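Long-range contacts in outer membrane protein OMP121 (Bacteroides thetaiotaomicron, PDB 5FQ8), which probably imports nutrients across the bacterial outer membrane as a TonB-dependent receptor working together with a surface lipoprotein: residues E210-F218 against L334-S342; R56-L64 against N131-M141. All blocks are in the same frame, centred on the assembly; numbering follows the deposited sequence.

Contact 1: residues E210-F218 against L334-S342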
loop_
_atom_site.group_PDB
_atom_site.type_symbol
_atom_site.label_atom_id
_atom_site.label_comp_id
_atom_site.label_asym_id
_atom_site.label_seq_id
_atom_site.Cartn_x
_atom_site.Cartn_y
_atom_site.Cartn_z
ATOM N N GLU B 210 -4.862 14.515 -35.099
ATOM C CA GLU B 210 -3.575 13.858 -34.934
ATOM C C GLU B 210 -2.747 14.503 -33.841
ATOM O O GLU B 210 -2.923 15.666 -33.488
ATOM C CB GLU B 210 -2.745 13.901 -36.209
ATOM C CG GLU B 210 -3.346 13.202 -37.372
ATOM C CD GLU B 210 -3.450 11.725 -37.196
ATOM O OE1 GLU B 210 -2.502 11.104 -36.687
ATOM O OE2 GLU B 210 -4.498 11.187 -37.565
ATOM N N ASN B 211 -1.783 13.739 -33.348
ATOM C CA ASN B 211 -0.781 14.261 -32.439
ATOM C C ASN B 211 0.509 14.604 -33.152
ATOM O O ASN B 211 1.583 14.464 -32.572
ATOM C CB ASN B 211 -0.511 13.241 -31.352
ATOM C CG ASN B 211 -0.051 11.958 -31.921
ATOM O OD1 ASN B 211 -0.480 11.579 -32.998
ATOM N ND2 ASN B 211 0.857 11.294 -31.245
ATOM N N GLY B 212 0.430 15.030 -34.405
ATOM C CA GLY B 212 1.616 15.132 -35.225
ATOM C C GLY B 212 1.331 15.989 -36.433
ATOM O O GLY B 212 0.230 16.512 -36.607
ATOM N N SER B 213 2.347 16.135 -37.270
ATOM C CA SER B 213 2.324 17.148 -38.314
ATOM C C SER B 213 2.761 16.573 -39.636
ATOM O O SER B 213 3.611 17.129 -40.327
ATOM C CB SER B 213 3.217 18.337 -37.983
ATOM O OG SER B 213 2.933 18.887 -36.717
ATOM N N TRP B 214 2.194 15.439 -40.017
ATOM C CA TRP B 214 2.396 14.930 -41.369
ATOM C C TRP B 214 1.185 15.215 -42.242
ATOM O O TRP B 214 0.668 14.331 -42.891
ATOM C CB TRP B 214 2.689 13.438 -41.342
ATOM C CG TRP B 214 3.879 13.012 -40.543
ATOM C CD1 TRP B 214 3.873 12.504 -39.288
ATOM C CD2 TRP B 214 5.238 12.989 -40.974
ATOM N NE1 TRP B 214 5.140 12.186 -38.900
ATOM C CE2 TRP B 214 5.999 12.473 -39.921
ATOM C CE3 TRP B 214 5.888 13.368 -42.148
ATOM C CZ2 TRP B 214 7.378 12.333 -40.000
ATOM C CZ3 TRP B 214 7.257 13.223 -42.229
ATOM C CH2 TRP B 214 7.986 12.710 -41.166
ATOM N N GLY B 215 0.704 16.451 -42.258
ATOM C CA GLY B 215 -0.430 16.797 -43.077
ATOM C C GLY B 215 0.013 17.511 -44.334
ATOM O O GLY B 215 1.163 17.391 -44.769
ATOM N N PRO B 216 -0.894 18.255 -44.951
ATOM C CA PRO B 216 -0.541 19.016 -46.145
ATOM C C PRO B 216 0.277 20.259 -45.829
ATOM O O PRO B 216 0.403 20.710 -44.691
ATOM C CB PRO B 216 -1.902 19.382 -46.744
ATOM C CG PRO B 216 -2.852 19.227 -45.692
ATOM C CD PRO B 216 -2.344 18.175 -44.768
ATOM N N ARG B 217 0.856 20.807 -46.891
ATOM C CA ARG B 217 1.573 22.067 -46.784
ATOM C C ARG B 217 0.586 23.175 -46.455
ATOM O O ARG B 217 -0.545 23.183 -46.942
ATOM C CB ARG B 217 2.325 22.356 -48.081
ATOM C CG ARG B 217 3.359 23.473 -47.974
ATOM C CD ARG B 217 4.600 23.229 -48.838
ATOM N NE ARG B 217 4.326 22.434 -50.033
ATOM C CZ ARG B 217 5.013 21.354 -50.382
ATOM N NH1 ARG B 217 6.017 20.955 -49.629
ATOM N NH2 ARG B 217 4.712 20.685 -51.485
ATOM N N PHE B 218 1.013 24.096 -45.599
ATOM C CA PHE B 218 0.094 25.068 -45.030
ATOM C C PHE B 218 -0.549 25.931 -46.102
ATOM O O PHE B 218 0.130 26.508 -46.945
ATOM C CB PHE B 218 0.823 25.935 -44.024
ATOM C CG PHE B 218 0.982 25.294 -42.677
ATOM C CD1 PHE B 218 -0.120 25.002 -41.898
ATOM C CD2 PHE B 218 2.233 25.007 -42.182
ATOM C CE1 PHE B 218 0.025 24.419 -40.667
ATOM C CE2 PHE B 218 2.378 24.425 -40.947
ATOM C CZ PHE B 218 1.269 24.129 -40.188
ATOM N N LEU B 334 3.337 17.293 -24.809
ATOM C CA LEU B 334 3.516 18.630 -25.360
ATOM C C LEU B 334 4.200 18.590 -26.715
ATOM O O LEU B 334 3.773 19.266 -27.654
ATOM C CB LEU B 334 4.320 19.463 -24.380
ATOM C CG LEU B 334 4.587 20.926 -24.646
ATOM C CD1 LEU B 334 3.402 21.713 -24.208
ATOM C CD2 LEU B 334 5.803 21.306 -23.872
ATOM N N TYR B 335 5.248 17.778 -26.834
ATOM C CA TYR B 335 5.902 17.569 -28.114
ATOM C C TYR B 335 4.974 16.963 -29.150
ATOM O O TYR B 335 5.197 17.143 -30.348
ATOM C CB TYR B 335 7.106 16.668 -27.938
ATOM C CG TYR B 335 8.304 17.356 -27.374
ATOM C CD1 TYR B 335 8.561 18.691 -27.638
ATOM C CD2 TYR B 335 9.193 16.663 -26.586
ATOM C CE1 TYR B 335 9.654 19.303 -27.119
ATOM C CE2 TYR B 335 10.280 17.270 -26.061
ATOM C CZ TYR B 335 10.509 18.582 -26.330
ATOM O OH TYR B 335 11.611 19.174 -25.794
ATOM N N GLN B 336 3.955 16.223 -28.725
ATOM C CA GLN B 336 3.038 15.571 -29.654
ATOM C C GLN B 336 1.878 16.505 -29.976
ATOM O O GLN B 336 0.721 16.249 -29.680
ATOM C CB GLN B 336 2.548 14.251 -29.082
ATOM C CG GLN B 336 3.647 13.279 -28.842
ATOM C CD GLN B 336 3.151 11.864 -28.779
ATOM O OE1 GLN B 336 2.302 11.459 -29.559
ATOM N NE2 GLN B 336 3.688 11.096 -27.854
ATOM N N THR B 337 2.236 17.615 -30.599
ATOM C CA THR B 337 1.304 18.645 -30.987
ATOM C C THR B 337 1.543 18.998 -32.445
ATOM O O THR B 337 2.694 19.112 -32.866
ATOM C CB THR B 337 1.487 19.892 -30.131
ATOM O OG1 THR B 337 1.356 19.554 -28.752
ATOM C CG2 THR B 337 0.453 20.920 -30.496
ATOM N N PRO B 338 0.495 19.170 -33.234
ATOM C CA PRO B 338 0.688 19.647 -34.599
ATOM C C PRO B 338 1.246 21.057 -34.601
ATOM O O PRO B 338 0.981 21.848 -33.699
ATOM C CB PRO B 338 -0.721 19.609 -35.190
ATOM C CG PRO B 338 -1.475 18.688 -34.333
ATOM C CD PRO B 338 -0.909 18.849 -32.967
ATOM N N ARG B 339 2.009 21.372 -35.643
ATOM C CA ARG B 339 2.614 22.693 -35.740
ATOM C C ARG B 339 1.592 23.796 -35.874
ATOM O O ARG B 339 1.958 24.955 -35.718
ATOM C CB ARG B 339 3.565 22.771 -36.925
ATOM C CG ARG B 339 4.639 21.735 -36.929
ATOM C CD ARG B 339 5.518 21.837 -35.716
ATOM N NE ARG B 339 6.044 23.178 -35.590
ATOM C CZ ARG B 339 5.867 23.959 -34.532
ATOM N NH1 ARG B 339 5.194 23.521 -33.491
ATOM N NH2 ARG B 339 6.380 25.174 -34.521
ATOM N N ASP B 340 0.335 23.489 -36.154
ATOM C CA ASP B 340 -0.655 24.531 -36.367
ATOM C C ASP B 340 -1.552 24.773 -35.165
ATOM O O ASP B 340 -2.355 25.706 -35.196
ATOM C CB ASP B 340 -1.526 24.174 -37.567
ATOM C CG ASP B 340 -2.218 22.851 -37.391
ATOM O OD1 ASP B 340 -1.526 21.811 -37.395
ATOM O OD2 ASP B 340 -3.455 22.854 -37.253
ATOM N N ILE B 341 -1.438 23.964 -34.121
ATOM C CA ILE B 341 -2.372 23.964 -33.002
ATOM C C ILE B 341 -1.866 24.899 -31.918
ATOM O O ILE B 341 -0.680 24.893 -31.580
ATOM C CB ILE B 341 -2.557 22.542 -32.453
ATOM C CG1 ILE B 341 -3.160 21.643 -33.525
ATOM C CG2 ILE B 341 -3.447 22.572 -31.235
ATOM C CD1 ILE B 341 -4.434 22.169 -34.092
ATOM N N SER B 342 -2.763 25.707 -31.373
ATOM C CA SER B 342 -2.407 26.655 -30.323
ATOM C C SER B 342 -2.409 25.952 -28.975
ATOM O O SER B 342 -3.472 25.613 -28.453
ATOM C CB SER B 342 -3.388 27.818 -30.324
ATOM O OG SER B 342 -3.134 28.704 -29.255
#
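The type I beta turn P338-I341 docks against S213 and F218 where two long loops of the barrel meet, one leading from strand 205-206 to strand 222-225 and the other leaving helix 330-335. S213 OG accepts a hydrogen bond from R339 N at 2.9 Å, with an N-H...O angle of 143°, and is also bonded to OD1 of N842. With OG anti to its own carbonyl carbon (chi1 -53°), S213 sets the hydroxyl beside the start of the turn, where R339 CG approaches S213 OG to 3.3 Å. Replacing S213 by an alanine removes this oxygen and would probably cost R339 N and N842 OD1 their bonds to this hydroxyl, leaving the turn less firmly fixed to the loop. The turn is closed by a backbone bond from I341 N to P338 O of 3.2 Å. Just upstream, T337 OG1 reaches back to L334 O at 2.7 Å, tying the loop to the end of the helix. P338 lays its ring against two carbonyls, CG standing 3.5 Å from E210 O and CB 3.5 Å from G212 O. At the other end F218 presents its ring edge to D340, CE1 lying 3.5 Å from D340 CB, with ring and carboxylate planes 61° apart. The charged groups of the turn look elsewhere: D340 forms a salt bridge with K236, while the bent R339 chain carries its guanidinium to Q195 O, N196 and N244. E210 and N211 pack on the backbone of the bound peptide.

Contact 2: residues R56-L64 against N131-M141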
loop_
_atom_site.group_PDB
_atom_site.type_symbol
_atom_site.label_atom_id
_atom_site.label_comp_id
_atom_site.label_asym_id
_atom_site.label_seq_id
_atom_site.Cartn_x
_atom_site.Cartn_y
_atom_site.Cartn_z
ATOM N N ARG B 56 25.315 32.364 -6.829
ATOM C CA ARG B 56 24.015 32.306 -6.150
ATOM C C ARG B 56 23.179 31.130 -6.616
ATOM O O ARG B 56 21.949 31.152 -6.542
ATOM C CB ARG B 56 23.216 33.606 -6.308
ATOM C CG ARG B 56 23.874 34.837 -5.726
ATOM C CD ARG B 56 24.501 34.556 -4.378
ATOM N NE ARG B 56 23.517 34.411 -3.319
ATOM C CZ ARG B 56 23.825 34.063 -2.081
ATOM N NH1 ARG B 56 25.079 33.821 -1.761
ATOM N NH2 ARG B 56 22.884 33.944 -1.168
ATOM N N THR B 57 23.822 30.095 -7.114
ATOM C CA THR B 57 23.109 28.858 -7.337
ATOM C C THR B 57 22.745 28.250 -5.994
ATOM O O THR B 57 23.452 28.433 -5.001
ATOM C CB THR B 57 23.979 27.909 -8.128
ATOM O OG1 THR B 57 25.065 27.480 -7.301
ATOM C CG2 THR B 57 24.528 28.619 -9.335
ATOM N N SER B 58 21.628 27.519 -5.961
ATOM C CA SER B 58 21.180 26.860 -4.736
ATOM C C SER B 58 22.159 25.818 -4.248
ATOM O O SER B 58 22.028 25.335 -3.125
ATOM C CB SER B 58 19.845 26.180 -4.966
ATOM O OG SER B 58 20.059 24.938 -5.590
ATOM N N ASP B 59 23.148 25.505 -5.048
ATOM C CA ASP B 59 23.930 24.296 -4.933
ATOM C C ASP B 59 25.400 24.671 -4.857
ATOM O O ASP B 59 25.840 25.619 -5.508
ATOM C CB ASP B 59 23.604 23.416 -6.137
ATOM C CG ASP B 59 24.630 22.396 -6.386
ATOM O OD1 ASP B 59 24.917 21.607 -5.478
ATOM O OD2 ASP B 59 25.159 22.379 -7.500
ATOM N N VAL B 60 26.152 23.954 -4.032
ATOM C CA VAL B 60 27.558 24.283 -3.869
ATOM C C VAL B 60 28.394 23.876 -5.070
ATOM O O VAL B 60 29.458 24.458 -5.282
ATOM C CB VAL B 60 28.073 23.630 -2.574
ATOM C CG1 VAL B 60 29.316 22.831 -2.801
ATOM C CG2 VAL B 60 28.360 24.686 -1.584
ATOM N N MET B 61 27.914 22.939 -5.887
ATOM C CA MET B 61 28.721 22.299 -6.914
ATOM C C MET B 61 28.460 22.782 -8.324
ATOM O O MET B 61 29.368 22.734 -9.143
ATOM C CB MET B 61 28.491 20.797 -6.880
ATOM C CG MET B 61 29.082 20.168 -5.693
ATOM S SD MET B 61 30.821 20.349 -5.832
ATOM C CE MET B 61 31.332 20.103 -4.187
ATOM N N SER B 62 27.244 23.205 -8.654
ATOM C CA SER B 62 26.917 23.393 -10.059
ATOM C C SER B 62 27.570 24.633 -10.641
ATOM O O SER B 62 27.691 24.744 -11.867
ATOM C CB SER B 62 25.404 23.446 -10.247
ATOM O OG SER B 62 24.832 24.611 -9.703
ATOM N N SER B 63 27.999 25.558 -9.786
ATOM C CA SER B 63 28.718 26.724 -10.262
ATOM C C SER B 63 30.082 26.346 -10.819
ATOM O O SER B 63 30.576 27.005 -11.737
ATOM C CB SER B 63 28.863 27.736 -9.128
ATOM O OG SER B 63 29.546 27.165 -8.031
ATOM N N LEU B 64 30.698 25.296 -10.291
ATOM C CA LEU B 64 32.012 24.856 -10.732
ATOM C C LEU B 64 31.960 24.004 -11.993
ATOM O O LEU B 64 32.945 23.331 -12.303
ATOM C CB LEU B 64 32.702 24.082 -9.613
ATOM C CG LEU B 64 32.739 24.858 -8.313
ATOM C CD1 LEU B 64 33.189 23.992 -7.180
ATOM C CD2 LEU B 64 33.686 26.008 -8.499
ATOM N N ASN B 131 23.556 18.652 -2.313
ATOM C CA ASN B 131 22.766 19.837 -2.586
ATOM C C ASN B 131 22.226 20.508 -1.335
ATOM O O ASN B 131 21.570 21.543 -1.457
ATOM C CB ASN B 131 21.600 19.478 -3.478
ATOM C CG ASN B 131 21.972 19.435 -4.887
ATOM O OD1 ASN B 131 23.126 19.258 -5.213
ATOM N ND2 ASN B 131 21.000 19.620 -5.760
ATOM N N ALA B 132 22.455 19.944 -0.153
ATOM C CA ALA B 132 21.856 20.491 1.049
ATOM C C ALA B 132 22.735 21.535 1.689
ATOM O O ALA B 132 22.231 22.426 2.375
ATOM C CB ALA B 132 21.580 19.387 2.061
ATOM N N ILE B 133 24.044 21.424 1.503
ATOM C CA ILE B 133 24.948 22.390 2.088
ATOM C C ILE B 133 24.627 23.759 1.526
ATOM O O ILE B 133 24.211 23.892 0.371
ATOM C CB ILE B 133 26.402 21.964 1.831
ATOM C CG1 ILE B 133 27.367 22.938 2.462
ATOM C CG2 ILE B 133 26.692 21.914 0.386
ATOM C CD1 ILE B 133 28.727 22.389 2.524
ATOM N N ASN B 134 24.730 24.773 2.377
ATOM C CA ASN B 134 24.464 26.144 1.984
ATOM C C ASN B 134 25.761 26.776 1.505
ATOM O O ASN B 134 26.691 26.931 2.307
ATOM C CB ASN B 134 23.898 26.921 3.154
ATOM C CG ASN B 134 23.897 28.418 2.926
ATOM O OD1 ASN B 134 23.973 28.909 1.802
ATOM N ND2 ASN B 134 23.780 29.153 4.008
ATOM N N PRO B 135 25.862 27.177 0.243
ATOM C CA PRO B 135 27.132 27.720 -0.252
ATOM C C PRO B 135 27.636 28.916 0.519
ATOM O O PRO B 135 28.854 29.059 0.674
ATOM C CB PRO B 135 26.805 28.083 -1.702
ATOM C CG PRO B 135 25.324 28.194 -1.752
ATOM C CD PRO B 135 24.800 27.237 -0.769
ATOM N N ASP B 136 26.745 29.758 1.043
ATOM C CA ASP B 136 27.189 30.915 1.812
ATOM C C ASP B 136 28.018 30.531 3.030
ATOM O O ASP B 136 28.712 31.386 3.578
ATOM C CB ASP B 136 25.993 31.752 2.253
ATOM C CG ASP B 136 25.433 32.593 1.143
ATOM O OD1 ASP B 136 26.181 32.926 0.205
ATOM O OD2 ASP B 136 24.237 32.933 1.211
ATOM N N ASP B 137 27.977 29.278 3.466
ATOM C CA ASP B 137 28.752 28.842 4.617
ATOM C C ASP B 137 30.132 28.346 4.249
ATOM O O ASP B 137 30.898 27.993 5.147
ATOM C CB ASP B 137 28.041 27.705 5.350
ATOM C CG ASP B 137 26.936 28.182 6.237
ATOM O OD1 ASP B 137 27.011 29.326 6.724
ATOM O OD2 ASP B 137 25.993 27.393 6.455
ATOM N N VAL B 138 30.461 28.267 2.967
ATOM C CA VAL B 138 31.707 27.622 2.576
ATOM C C VAL B 138 32.839 28.632 2.634
ATOM O O VAL B 138 32.757 29.711 2.039
ATOM C CB VAL B 138 31.597 26.998 1.185
ATOM C CG1 VAL B 138 32.864 26.250 0.872
ATOM C CG2 VAL B 138 30.417 26.077 1.151
ATOM N N ALA B 139 33.890 28.292 3.365
ATOM C CA ALA B 139 35.098 29.094 3.299
ATOM C C ALA B 139 35.993 28.598 2.183
ATOM O O ALA B 139 36.352 29.348 1.273
ATOM C CB ALA B 139 35.829 29.056 4.636
ATOM N N ASN B 140 36.319 27.319 2.209
ATOM C CA ASN B 140 37.256 26.746 1.264
ATOM C C ASN B 140 36.763 25.379 0.816
ATOM O O ASN B 140 36.242 24.601 1.615
ATOM C CB ASN B 140 38.637 26.649 1.901
ATOM C CG ASN B 140 39.563 25.774 1.131
ATOM O OD1 ASN B 140 40.106 26.189 0.126
ATOM N ND2 ASN B 140 39.760 24.555 1.600
ATOM N N MET B 141 36.908 25.100 -0.467
ATOM C CA MET B 141 36.675 23.773 -1.006
ATOM C C MET B 141 37.936 23.300 -1.690
ATOM O O MET B 141 38.473 23.998 -2.545
ATOM C CB MET B 141 35.522 23.760 -2.000
ATOM C CG MET B 141 35.502 22.522 -2.858
ATOM S SD MET B 141 34.138 22.601 -3.971
ATOM C CE MET B 141 32.858 23.009 -2.832
HETATM O O HOH W 1 24.866 22.939 -2.215
#
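D136 OD2 is gripped by R56 NH2, 2.9 Å away, and by S258 OG of barrel strand 252-264. The R56 bond, at an N-H...O angle of 157°, meets the syn lone pair of OD2 and lies in the guanidinium plane. The two flat groups are nearly coplanar, 18° apart, and R56 NH1 faces D136 OD1, completing a two-pronged salt bridge at the guanidinium edge. Two bends in the R56 chain, at chi2 and chi3, bring its end back to the partner although its CB points away. N134 shapes the acidic side through an Asx turn, D136 N donating to N134 OD1 at 3.0 Å.

The apolar part centres on V60. Its CG2 packs 3.7 Å from both P135 CB and V138 CG2, its CB 3.7 Å from I133 CG2, and its CG1 meets M141 CE tip to tip. L64 CD1 comes end-on to M141 SD at 3.6 Å, and M61 crosses M141 at a slant, its CE touching M141 CE. K292 of barrel strand 289-303 binds the carbonyls of S58, N131 and I133, joining both segments to the wall, while I52 of helix 49-54 and I164 of strand 161-166 close over V60 and M141.

Overall arrangement
Along the chain contact 2 comes first and closes before contact 1 opens; their centres lie 43 Å apart, with about 21 Å between nearest atoms. Contact 2 belongs to the plug domain, where it joins the loop after helix 49-54 to strand 138-144 of the four-stranded plug sheet and rests on barrel strands 252-264, 268-280 and 289-303. Contact 1 is further from the chain centre, in loops between successive barrel strands: 210-218 falls between 177-188 and 252-264, and 334-342 between 306-320 and 376-394. Strand 252-264 thus follows one loop of contact 1 and abuts contact 2. Contact 2 is internal to the plug and is bonded to the barrel wall through its neighbours; contact 1 joins loops near bound peptide and lipoprotein, probably on the extracellular side.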